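Long-range contacts in minor capsid protein (Enterobacteria phage PRD1, PDB 1YQ5), which forms, as a homotrimer and in association with P31 and P2, the spike complexes at the five-fold capsid vertices and is essential for viral infectivity: residues D5-M10 and A34-S39; P18-A23 and G128-N133; G56-Y61 and L106-V111; L79-G84 and L120-C125. All coordinates share one frame; numbering follows the deposited sequence.

Interaction 1: D5-M10 and A34-S39; sequences DALSLM and ALTVNS
Ser8 and the pair Val37 and Asn38 meet at a classic beta bulge, where an extra residue is fitted into the antiparallel pairing of 5-10 with 34-39. Ser8 N donates to Asn38 O at 2.8 Å, while Ser8 O takes Val37 N at 2.8 Å and, weakly, Asn38 N. Beyond the bulge Met10 N and Leu35 O close at 2.9 Å, and Leu35 N returns a bond to Met10 O. Selenomethionine Met10 can be followed outward. Its CB lies 3.8 Å from Val37 CG2, the branch that Val37 turns toward its own backbone N. CG then leaves anti to the backbone N (chi1 -167°), and bends at chi2 and chi3 swing the chain round past SE, so that CE ends 3.9 Å from Leu35 CD2; the two side chains cross at a slant. Leu9 lies on the other face of the sheet, with CB 4.0 Å from Ala34 CB and CD2 3.8 Å from Thr36 OG1. That hydroxyl is hydrogen-bonded to Lys46 NZ, whereas Ser8 OG pairs with Thr139 OG1 on the opposite face. On the same face as Leu9, Leu7 CD1 lies 3.9 Å from Thr36 CG2, the two side chains crossing at about a right angle. Strand 35-40 is the outermost strand of its five-stranded sheet within the chain, and strand 5-11 lies between it and strand 135-142. Leu7 and Leu9 face strand 44-46, while Tyr108 of the second subunit packs on Ser8, Val37 and Asn38.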
loop_
_atom_site.group_PDB
_atom_site.type_symbol
_atom_site.label_atom_id
_atom_site.label_comp_id
_atom_site.label_asym_id
_atom_site.label_seq_id
_atom_site.Cartn_x
_atom_site.Cartn_y
_atom_site.Cartn_z
ATOM N N ASP A 5 -15.332 12.139 -0.403
ATOM C CA ASP A 5 -14.278 13.096 -0.700
ATOM C C ASP A 5 -13.022 12.411 -1.203
ATOM O O ASP A 5 -12.650 11.341 -0.724
ATOM C CB ASP A 5 -13.936 13.913 0.546
ATOM C CG ASP A 5 -15.153 14.567 1.157
ATOM O OD1 ASP A 5 -15.884 13.886 1.906
ATOM O OD2 ASP A 5 -15.381 15.758 0.873
ATOM N N ALA A 6 -12.372 13.044 -2.171
ATOM C CA ALA A 6 -11.145 12.505 -2.739
ATOM C C ALA A 6 -10.426 13.590 -3.515
ATOM O O ALA A 6 -11.040 14.554 -3.982
ATOM C CB ALA A 6 -11.458 11.324 -3.659
ATOM N N LEU A 7 -9.116 13.433 -3.642
ATOM C CA LEU A 7 -8.302 14.385 -4.379
ATOM C C LEU A 7 -7.103 13.634 -4.941
ATOM O O LEU A 7 -6.417 12.926 -4.215
ATOM C CB LEU A 7 -7.829 15.510 -3.455
ATOM C CG LEU A 7 -6.981 16.595 -4.119
ATOM C CD1 LEU A 7 -7.822 17.297 -5.170
ATOM C CD2 LEU A 7 -6.494 17.599 -3.077
ATOM N N SER A 8 -6.873 13.779 -6.241
ATOM C CA SER A 8 -5.752 13.124 -6.900
ATOM C C SER A 8 -4.930 14.212 -7.581
ATOM O O SER A 8 -5.462 15.016 -8.351
ATOM C CB SER A 8 -6.265 12.103 -7.919
ATOM O OG SER A 8 -5.194 11.348 -8.464
ATOM N N LEU A 9 -3.634 14.236 -7.292
ATOM C CA LEU A 9 -2.753 15.254 -7.838
ATOM C C LEU A 9 -1.541 14.694 -8.569
ATOM O O LEU A 9 -1.067 13.595 -8.275
ATOM C CB LEU A 9 -2.246 16.156 -6.709
ATOM C CG LEU A 9 -3.254 16.707 -5.699
ATOM C CD1 LEU A 9 -2.509 17.335 -4.532
ATOM C CD2 LEU A 9 -4.163 17.723 -6.375
HETATM N N MSE A 10 -1.048 15.474 -9.525
HETATM C CA MSE A 10 0.144 15.119 -10.278
HETATM C C MSE A 10 1.107 16.268 -9.975
HETATM O O MSE A 10 0.832 17.429 -10.293
HETATM C CB MSE A 10 -0.161 15.029 -11.775
HETATM C CG MSE A 10 0.943 14.365 -12.598
HETATM SE SE MSE A 10 2.437 15.550 -12.926
HETATM C CE MSE A 10 1.599 16.619 -14.309
ATOM N N ALA A 34 0.157 21.984 -7.593
ATOM C CA ALA A 34 0.012 20.654 -8.169
ATOM C C ALA A 34 -1.174 20.616 -9.126
ATOM O O ALA A 34 -2.141 21.361 -8.961
ATOM C CB ALA A 34 -0.178 19.620 -7.064
ATOM N N LEU A 35 -1.094 19.752 -10.132
ATOM C CA LEU A 35 -2.179 19.616 -11.097
ATOM C C LEU A 35 -3.250 18.695 -10.523
ATOM O O LEU A 35 -2.957 17.574 -10.108
ATOM C CB LEU A 35 -1.652 19.025 -12.411
ATOM C CG LEU A 35 -2.700 18.664 -13.474
ATOM C CD1 LEU A 35 -3.451 19.917 -13.905
ATOM C CD2 LEU A 35 -2.021 18.018 -14.670
ATOM N N THR A 36 -4.490 19.164 -10.486
ATOM C CA THR A 36 -5.570 18.333 -9.973
ATOM C C THR A 36 -6.034 17.386 -11.075
ATOM O O THR A 36 -6.558 17.816 -12.100
ATOM C CB THR A 36 -6.752 19.190 -9.483
ATOM O OG1 THR A 36 -6.307 20.034 -8.415
ATOM C CG2 THR A 36 -7.892 18.301 -8.978
ATOM N N VAL A 37 -5.817 16.093 -10.862
ATOM C CA VAL A 37 -6.202 15.075 -11.834
ATOM C C VAL A 37 -7.665 14.698 -11.653
ATOM O O VAL A 37 -8.376 14.435 -12.618
ATOM C CB VAL A 37 -5.338 13.813 -11.668
ATOM C CG1 VAL A 37 -5.822 12.720 -12.613
ATOM C CG2 VAL A 37 -3.880 14.152 -11.944
ATOM N N ASN A 38 -8.111 14.674 -10.405
ATOM C CA ASN A 38 -9.491 14.331 -10.102
ATOM C C ASN A 38 -9.812 14.835 -8.705
ATOM O O ASN A 38 -8.971 14.770 -7.802
ATOM C CB ASN A 38 -9.689 12.811 -10.166
ATOM C CG ASN A 38 -11.129 12.394 -9.905
ATOM O OD1 ASN A 38 -12.039 12.733 -10.670
ATOM N ND2 ASN A 38 -11.342 11.657 -8.824
ATOM N N SER A 39 -11.027 15.341 -8.537
ATOM C CA SER A 39 -11.474 15.865 -7.255
ATOM C C SER A 39 -12.912 15.422 -7.002
ATOM O O SER A 39 -13.738 15.441 -7.912
ATOM C CB SER A 39 -11.406 17.392 -7.275
ATOM O OG SER A 39 -11.732 17.925 -6.006
#

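Interaction 2: P18-A23 and G128-N133; sequences PASIAA and GAALSN
Ile21 and Leu131 form a single antiparallel bridge between two loops, each using both its backbone N-H and its carbonyl. Ile21 N points almost straight at Leu131 O (2.8 Å, 170° at the hydrogen), approaching from a little off the carbonyl plane. In return Leu131 N reaches Ile21 O at 2.9 Å, in the plane and on a lone pair. Both carbonyls also receive CA-H contacts: Ser20 CA lies 3.4 Å from Leu131 O, and Ala130 CA sits 3.1 Å from Ile21 O. Farther along, the main chains are joined through a water, which donates to Ala22 O at 2.9 Å and to Ala129 O at 2.8 Å; other acceptors compete for its protons. Outside the bridge, Pro18 O accepts from the hydroxyl of Tyr134, and Asn133 ND2 is bonded to Thr71 OG1. The remaining contacts are small. Ser20 OG, anti to its own nitrogen (chi1 179°), extends to Ala130 CB at 3.4 Å. Ala23 CB presses on the peptide of Ala129, coming 3.3 Å from Ala129 C. Ile21 and Leu131 are the two buried residues here, their CB atoms side by side, whereas most of their neighbours lie at the surface. Loop 18-23 belongs to the long connection from strand 5-11 to strand 35-40, and loop 128-133 links strand 119-126 to strand 135-142. Ile21 packs inward on Phe29 and Tyr134; Leu131 rests on Leu124 and Asn126 of strand 119-126 and on Asn69 and Val72 of a further loop.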
loop_
_atom_site.group_PDB
_atom_site.type_symbol
_atom_site.label_atom_id
_atom_site.label_comp_id
_atom_site.label_asym_id
_atom_site.label_seq_id
_atom_site.Cartn_x
_atom_site.Cartn_y
_atom_site.Cartn_z
ATOM N N PRO A 18 9.443 21.589 -6.466
ATOM C CA PRO A 18 10.729 22.290 -6.498
ATOM C C PRO A 18 11.518 21.921 -7.750
ATOM O O PRO A 18 11.411 20.800 -8.248
ATOM C CB PRO A 18 11.413 21.835 -5.207
ATOM C CG PRO A 18 10.753 20.525 -4.888
ATOM C CD PRO A 18 9.314 20.764 -5.253
ATOM N N ALA A 19 12.291 22.871 -8.266
ATOM C CA ALA A 19 13.086 22.630 -9.462
ATOM C C ALA A 19 13.993 21.436 -9.208
ATOM O O ALA A 19 14.348 20.699 -10.124
ATOM C CB ALA A 19 13.920 23.871 -9.804
ATOM N N SER A 20 14.358 21.243 -7.946
ATOM C CA SER A 20 15.210 20.127 -7.577
ATOM C C SER A 20 14.947 19.716 -6.141
ATOM O O SER A 20 15.078 20.526 -5.221
ATOM C CB SER A 20 16.686 20.500 -7.740
ATOM O OG SER A 20 17.525 19.423 -7.352
ATOM N N ILE A 21 14.558 18.460 -5.952
ATOM C CA ILE A 21 14.301 17.953 -4.613
ATOM C C ILE A 21 15.644 17.485 -4.066
ATOM O O ILE A 21 16.255 16.558 -4.604
ATOM C CB ILE A 21 13.309 16.771 -4.638
ATOM C CG1 ILE A 21 11.978 17.230 -5.246
ATOM C CG2 ILE A 21 13.104 16.236 -3.214
ATOM C CD1 ILE A 21 10.950 16.118 -5.430
ATOM N N ALA A 22 16.099 18.136 -3.002
ATOM C CA ALA A 22 17.385 17.822 -2.393
ATOM C C ALA A 22 17.540 16.353 -2.019
ATOM O O ALA A 22 16.574 15.682 -1.652
ATOM C CB ALA A 22 17.599 18.701 -1.158
ATOM N N ALA A 23 18.769 15.860 -2.110
ATOM C CA ALA A 23 19.052 14.478 -1.769
ATOM C C ALA A 23 19.067 14.284 -0.252
ATOM O O ALA A 23 19.345 15.215 0.502
ATOM C CB ALA A 23 20.404 14.062 -2.353
ATOM N N GLY A 128 20.558 9.403 -2.169
ATOM C CA GLY A 128 21.873 9.610 -2.748
ATOM C C GLY A 128 21.968 10.638 -3.862
ATOM O O GLY A 128 23.063 10.940 -4.332
ATOM N N ALA A 129 20.838 11.183 -4.296
ATOM C CA ALA A 129 20.870 12.168 -5.371
ATOM C C ALA A 129 19.622 13.035 -5.416
ATOM O O ALA A 129 18.550 12.629 -4.967
ATOM C CB ALA A 129 21.060 11.462 -6.709
ATOM N N ALA A 130 19.770 14.236 -5.966
ATOM C CA ALA A 130 18.648 15.159 -6.080
ATOM C C ALA A 130 17.713 14.684 -7.187
ATOM O O ALA A 130 18.133 13.964 -8.090
ATOM C CB ALA A 130 19.160 16.560 -6.391
ATOM N N LEU A 131 16.445 15.079 -7.113
ATOM C CA LEU A 131 15.464 14.694 -8.126
ATOM C C LEU A 131 15.002 15.938 -8.877
ATOM O O LEU A 131 14.493 16.876 -8.271
ATOM C CB LEU A 131 14.254 14.022 -7.472
ATOM C CG LEU A 131 14.524 12.795 -6.596
ATOM C CD1 LEU A 131 13.208 12.288 -6.018
ATOM C CD2 LEU A 131 15.203 11.711 -7.420
ATOM N N SER A 132 15.188 15.950 -10.193
ATOM C CA SER A 132 14.770 17.091 -10.999
ATOM C C SER A 132 14.065 16.637 -12.273
ATOM O O SER A 132 13.933 17.403 -13.226
ATOM C CB SER A 132 15.982 17.958 -11.359
ATOM O OG SER A 132 16.909 17.228 -12.139
ATOM N N ASN A 133 13.610 15.388 -12.281
ATOM C CA ASN A 133 12.924 14.817 -13.441
ATOM C C ASN A 133 11.926 13.805 -12.895
ATOM O O ASN A 133 11.895 12.647 -13.306
ATOM C CB ASN A 133 13.948 14.131 -14.353
ATOM C CG ASN A 133 13.301 13.337 -15.472
ATOM O OD1 ASN A 133 12.353 13.797 -16.108
ATOM N ND2 ASN A 133 13.818 12.138 -15.723
HETATM O O HOH W 1 16.266 13.586 -3.694
#

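Interaction 3: G56-Y61 and L106-V111; sequences GKSGLY and LIYCNV
Tyr61 and Cys109 both direct their side chains back beside their own backbone nitrogens (chi1 -72° and -64°), and this brings the sulfur to the aromatic ring. Cys109 SG lies 3.7 Å from Tyr61 CD1 and stands obliquely to the ring in a sulfur-aromatic contact. The same ring is fixed at its far end by Tyr61 OH, which donates to Lys57 O at 2.6 Å, in the carbonyl plane and on a lone pair. Tyr108 takes the other course, CG anti to the nitrogen, and its ring is laid along the backbone of Gly59: CD1 is 3.4 Å from Gly59 O, and the hydroxyl reaches Ser58 CB. Gly59 itself sits at backbone angles (phi 156°) where a CB would strike the Ser58 carbonyl. Leu60 CD2 comes to the edge of the Tyr108 ring, 4.0 Å from Tyr108 CB. Gly59 and Cys109 exchange two backbone bonds, as do Tyr61 and Ile107. Where the strands give way to loops, Ser58 OG replaces a main-chain acceptor and takes Val111 N at 2.8 Å, nearly straight. A water accepts from Gly56 N and donates to Val111 O, extending the pairing, while Val111 CG2 packs 3.5 Å from Lys57 C. Tyr61 and Cys109 turn inward onto Leu53 of the opposing sheet; Leu60 and Tyr108 look outward to Ala6 and Asn38 of the third subunit. An antiparallel edge pair with one face in the sandwich core and the other in the trimer interface fits the beta-jelly-roll of this C-terminal spike domain.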
loop_
_atom_site.group_PDB
_atom_site.type_symbol
_atom_site.label_atom_id
_atom_site.label_comp_id
_atom_site.label_asym_id
_atom_site.label_seq_id
_atom_site.Cartn_x
_atom_site.Cartn_y
_atom_site.Cartn_z
ATOM N N GLY A 56 -14.989 18.695 10.365
ATOM C CA GLY A 56 -16.043 17.699 10.387
ATOM C C GLY A 56 -15.751 16.461 9.560
ATOM O O GLY A 56 -16.600 15.575 9.461
ATOM N N LYS A 57 -14.552 16.376 8.989
ATOM C CA LYS A 57 -14.196 15.237 8.147
ATOM C C LYS A 57 -13.350 14.142 8.805
ATOM O O LYS A 57 -12.549 13.496 8.134
ATOM C CB LYS A 57 -13.486 15.728 6.877
ATOM C CG LYS A 57 -14.370 16.541 5.924
ATOM C CD LYS A 57 -15.441 15.675 5.269
ATOM C CE LYS A 57 -16.376 16.498 4.387
ATOM N NZ LYS A 57 -17.374 15.624 3.687
ATOM N N SER A 58 -13.519 13.923 10.106
ATOM C CA SER A 58 -12.758 12.866 10.767
ATOM C C SER A 58 -13.177 11.542 10.131
ATOM O O SER A 58 -14.316 11.394 9.694
ATOM C CB SER A 58 -13.062 12.834 12.269
ATOM O OG SER A 58 -12.532 13.972 12.925
ATOM N N GLY A 59 -12.261 10.584 10.066
ATOM C CA GLY A 59 -12.608 9.306 9.474
ATOM C C GLY A 59 -11.420 8.535 8.933
ATOM O O GLY A 59 -10.265 8.832 9.261
ATOM N N LEU A 60 -11.709 7.539 8.101
ATOM C CA LEU A 60 -10.677 6.699 7.509
ATOM C C LEU A 60 -10.302 7.220 6.134
ATOM O O LEU A 60 -11.172 7.527 5.313
ATOM C CB LEU A 60 -11.172 5.256 7.393
ATOM C CG LEU A 60 -11.396 4.520 8.716
ATOM C CD1 LEU A 60 -12.104 3.198 8.461
ATOM C CD2 LEU A 60 -10.049 4.286 9.401
ATOM N N TYR A 61 -9.000 7.317 5.893
ATOM C CA TYR A 61 -8.492 7.812 4.625
ATOM C C TYR A 61 -7.511 6.858 3.965
ATOM O O TYR A 61 -6.613 6.330 4.620
ATOM C CB TYR A 61 -7.797 9.162 4.825
ATOM C CG TYR A 61 -8.745 10.301 5.107
ATOM C CD1 TYR A 61 -9.329 10.458 6.364
ATOM C CD2 TYR A 61 -9.093 11.199 4.099
ATOM C CE1 TYR A 61 -10.242 11.490 6.605
ATOM C CE2 TYR A 61 -9.997 12.226 4.328
ATOM C CZ TYR A 61 -10.571 12.368 5.578
ATOM O OH TYR A 61 -11.488 13.377 5.784
ATOM N N LEU A 106 -3.792 3.306 4.789
ATOM C CA LEU A 106 -5.192 3.421 5.177
ATOM C C LEU A 106 -5.016 3.813 6.638
ATOM O O LEU A 106 -4.512 3.024 7.433
ATOM C CB LEU A 106 -5.937 2.083 5.093
ATOM C CG LEU A 106 -7.328 2.137 5.753
ATOM C CD1 LEU A 106 -8.165 3.202 5.072
ATOM C CD2 LEU A 106 -8.022 0.781 5.671
ATOM N N ILE A 107 -5.406 5.034 6.983
ATOM C CA ILE A 107 -5.241 5.518 8.343
ATOM C C ILE A 107 -6.471 6.258 8.842
ATOM O O ILE A 107 -7.325 6.672 8.053
ATOM C CB ILE A 107 -4.050 6.492 8.428
ATOM C CG1 ILE A 107 -4.303 7.691 7.503
ATOM C CG2 ILE A 107 -2.766 5.787 8.037
ATOM C CD1 ILE A 107 -3.252 8.787 7.584
ATOM N N TYR A 108 -6.557 6.415 10.160
ATOM C CA TYR A 108 -7.661 7.151 10.752
ATOM C C TYR A 108 -7.165 8.568 10.996
ATOM O O TYR A 108 -6.087 8.767 11.563
ATOM C CB TYR A 108 -8.098 6.555 12.088
ATOM C CG TYR A 108 -9.239 7.339 12.693
ATOM C CD1 TYR A 108 -10.537 7.191 12.208
ATOM C CD2 TYR A 108 -9.012 8.285 13.694
ATOM C CE1 TYR A 108 -11.583 7.969 12.696
ATOM C CE2 TYR A 108 -10.054 9.069 14.192
ATOM C CZ TYR A 108 -11.335 8.903 13.684
ATOM O OH TYR A 108 -12.372 9.673 14.154
ATOM N N CYS A 109 -7.949 9.549 10.568
ATOM C CA CYS A 109 -7.576 10.945 10.746
ATOM C C CYS A 109 -8.582 11.674 11.613
ATOM O O CYS A 109 -9.778 11.705 11.302
ATOM C CB CYS A 109 -7.504 11.667 9.395
ATOM S SG CYS A 109 -6.231 11.071 8.269
ATOM N N ASN A 110 -8.101 12.254 12.703
ATOM C CA ASN A 110 -8.971 13.031 13.566
ATOM C C ASN A 110 -8.841 14.466 13.077
ATOM O O ASN A 110 -7.731 14.984 12.954
ATOM C CB ASN A 110 -8.526 12.945 15.028
ATOM C CG ASN A 110 -9.380 13.806 15.938
ATOM O OD1 ASN A 110 -10.604 13.703 15.931
ATOM N ND2 ASN A 110 -8.738 14.661 16.722
ATOM N N VAL A 111 -9.968 15.098 12.776
ATOM C CA VAL A 111 -9.954 16.476 12.309
ATOM C C VAL A 111 -10.375 17.369 13.470
ATOM O O VAL A 111 -11.503 17.288 13.946
ATOM C CB VAL A 111 -10.920 16.665 11.125
ATOM C CG1 VAL A 111 -10.986 18.137 10.728
ATOM C CG2 VAL A 111 -10.449 15.816 9.946
HETATM O O HOH W 2 -13.805 18.488 12.877
#

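Interaction 4: L79-G84 and L120-C125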
loop_
_atom_site.group_PDB
_atom_site.type_symbol
_atom_site.label_atom_id
_atom_site.label_comp_id
_atom_site.label_asym_id
_atom_site.label_seq_id
_atom_site.Cartn_x
_atom_site.Cartn_y
_atom_site.Cartn_z
ATOM N N LEU A 79 10.084 7.809 1.249
ATOM C CA LEU A 79 8.776 8.453 1.202
ATOM C C LEU A 79 8.184 8.621 2.588
ATOM O O LEU A 79 8.348 7.760 3.453
ATOM C CB LEU A 79 7.813 7.653 0.322
ATOM C CG LEU A 79 8.145 7.617 -1.171
ATOM C CD1 LEU A 79 9.335 6.713 -1.406
ATOM C CD2 LEU A 79 6.938 7.112 -1.956
ATOM N N ARG A 80 7.491 9.734 2.793
ATOM C CA ARG A 80 6.884 10.008 4.084
ATOM C C ARG A 80 5.570 10.767 3.991
ATOM O O ARG A 80 5.427 11.707 3.204
ATOM C CB ARG A 80 7.848 10.809 4.964
ATOM C CG ARG A 80 7.280 11.171 6.327
ATOM C CD ARG A 80 8.242 12.067 7.100
ATOM N NE ARG A 80 8.220 13.440 6.604
ATOM C CZ ARG A 80 9.178 14.334 6.836
ATOM N NH1 ARG A 80 10.251 14.001 7.553
ATOM N NH2 ARG A 80 9.053 15.571 6.375
ATOM N N VAL A 81 4.616 10.336 4.810
ATOM C CA VAL A 81 3.306 10.963 4.900
ATOM C C VAL A 81 3.092 11.257 6.376
ATOM O O VAL A 81 3.362 10.405 7.225
ATOM C CB VAL A 81 2.175 10.023 4.442
ATOM C CG1 VAL A 81 0.824 10.689 4.684
ATOM C CG2 VAL A 81 2.341 9.678 2.974
ATOM N N LYS A 82 2.617 12.457 6.684
ATOM C CA LYS A 82 2.368 12.822 8.070
ATOM C C LYS A 82 0.972 13.384 8.258
ATOM O O LYS A 82 0.400 13.971 7.342
ATOM C CB LYS A 82 3.370 13.877 8.542
ATOM C CG LYS A 82 4.825 13.483 8.391
ATOM C CD LYS A 82 5.738 14.514 9.038
ATOM C CE LYS A 82 5.623 15.862 8.359
ATOM N NZ LYS A 82 6.340 16.936 9.118
ATOM N N TYR A 83 0.427 13.174 9.449
ATOM C CA TYR A 83 -0.869 13.723 9.817
ATOM C C TYR A 83 -0.860 13.866 11.331
ATOM O O TYR A 83 -0.768 12.874 12.058
ATOM C CB TYR A 83 -2.036 12.828 9.404
ATOM C CG TYR A 83 -3.352 13.536 9.653
ATOM C CD1 TYR A 83 -3.784 14.555 8.802
ATOM C CD2 TYR A 83 -4.101 13.275 10.799
ATOM C CE1 TYR A 83 -4.922 15.304 9.090
ATOM C CE2 TYR A 83 -5.246 14.024 11.102
ATOM C CZ TYR A 83 -5.645 15.038 10.244
ATOM O OH TYR A 83 -6.749 15.799 10.545
ATOM N N GLY A 84 -0.939 15.102 11.807
ATOM C CA GLY A 84 -0.917 15.316 13.240
ATOM C C GLY A 84 0.383 14.790 13.813
ATOM O O GLY A 84 1.446 14.990 13.227
ATOM N N LEU A 120 -2.696 16.690 5.632
ATOM C CA LEU A 120 -1.859 15.550 5.295
ATOM C C LEU A 120 -0.616 16.156 4.654
ATOM O O LEU A 120 -0.724 16.902 3.676
ATOM C CB LEU A 120 -2.576 14.643 4.294
ATOM C CG LEU A 120 -3.773 13.851 4.829
ATOM C CD1 LEU A 120 -4.571 13.273 3.674
ATOM C CD2 LEU A 120 -3.275 12.744 5.748
ATOM N N LYS A 121 0.554 15.855 5.209
ATOM C CA LYS A 121 1.802 16.386 4.673
ATOM C C LYS A 121 2.559 15.294 3.923
ATOM O O LYS A 121 2.626 14.150 4.375
ATOM C CB LYS A 121 2.661 16.950 5.805
ATOM C CG LYS A 121 2.017 18.127 6.538
ATOM C CD LYS A 121 2.914 18.644 7.654
ATOM C CE LYS A 121 2.311 19.867 8.331
ATOM N NZ LYS A 121 3.196 20.393 9.411
ATOM N N PHE A 122 3.126 15.652 2.775
ATOM C CA PHE A 122 3.847 14.688 1.953
ATOM C C PHE A 122 5.277 15.109 1.639
ATOM O O PHE A 122 5.566 16.297 1.461
ATOM C CB PHE A 122 3.109 14.467 0.625
ATOM C CG PHE A 122 1.688 14.010 0.784
ATOM C CD1 PHE A 122 0.677 14.920 1.088
ATOM C CD2 PHE A 122 1.359 12.665 0.641
ATOM C CE1 PHE A 122 -0.643 14.498 1.245
ATOM C CE2 PHE A 122 0.044 12.230 0.797
ATOM C CZ PHE A 122 -0.961 13.152 1.102
ATOM N N SER A 123 6.162 14.121 1.550
ATOM C CA SER A 123 7.558 14.370 1.219
ATOM C C SER A 123 8.257 13.094 0.780
ATOM O O SER A 123 7.884 11.988 1.183
ATOM C CB SER A 123 8.314 14.960 2.412
ATOM O OG SER A 123 9.626 15.348 2.022
ATOM N N LEU A 124 9.268 13.262 -0.060
ATOM C CA LEU A 124 10.060 12.141 -0.543
ATOM C C LEU A 124 11.353 12.685 -1.133
ATOM O O LEU A 124 11.477 13.887 -1.379
ATOM C CB LEU A 124 9.277 11.338 -1.597
ATOM C CG LEU A 124 8.875 11.973 -2.933
ATOM C CD1 LEU A 124 10.107 12.179 -3.815
ATOM C CD2 LEU A 124 7.884 11.058 -3.640
ATOM N N CYS A 125 12.316 11.797 -1.341
ATOM C CA CYS A 125 13.604 12.161 -1.912
ATOM C C CYS A 125 14.293 10.859 -2.235
ATOM O O CYS A 125 13.716 9.789 -2.062
ATOM C CB CYS A 125 14.468 12.900 -0.887
ATOM S SG CYS A 125 15.162 11.803 0.421
HETATM O O HOH W 3 6.010 19.603 10.328
#
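Two neighbouring strands inside one sheet of the beta-jelly-roll, 76-83 and 119-126, pair antiparallel through 79-83 and 120-125. Arg80 N bonds to Ser123 O at 2.8 Å, and Ser123 N answers to Arg80 O; Lys82 and Lys121 exchange a second pair of bonds. On the inner face Leu79 and Leu124 lie side by side, CG to CB 3.9 Å, as do Val81 and Phe122, with Val81 CG2 3.9 Å from Phe122 CD2. This face is the sandwich core: Phe122 meets Ile63 and Met65 of the other sheet, and Val81 meets Ile103 and Leu105. Leu120 CD2 reaches Tyr83 CD1 at 3.6 Å, while the Tyr83 hydroxyl is hydrogen-bonded to Asn110 O. The outer face is charged. Lys82 bends at chi3 (-63°), carrying CE across Lys121 to 3.9 Å from its CD. The two ammonium groups stay 4.7 Å apart, NZ to NZ, and both donate to one water, 2.9 Å from Lys82 NZ. Asp28 forms salt bridges with Lys82 NZ and Arg80 NH2, which probably offsets the gathered positive charge; Arg80 NH2 also passes 4.1 Å from Ser123 CB.

How the interactions relate
Interaction 4 is the buried contact of the four, interactions 1 and 3 are partly buried, and interaction 2 lies at the surface. Interactions 1 and 3 hold the two outermost strand pairs of one sheet and share a salt bridge, Asp5 to Lys57; each also meets a neighbouring subunit. Interaction 4 belongs to the facing sheet and touches interaction 3 through Tyr83, which packs on Cys109. Interaction 2 ties loops about 31 Å from interaction 3, centre to centre, yet Ala22 O packs against Cys125 CB of interaction 4. Interaction 4 has an apolar inner face and a charged outer one, a bulge interrupts 1, a serine hydroxyl and water extend 3, and a single bridge with water serves 2.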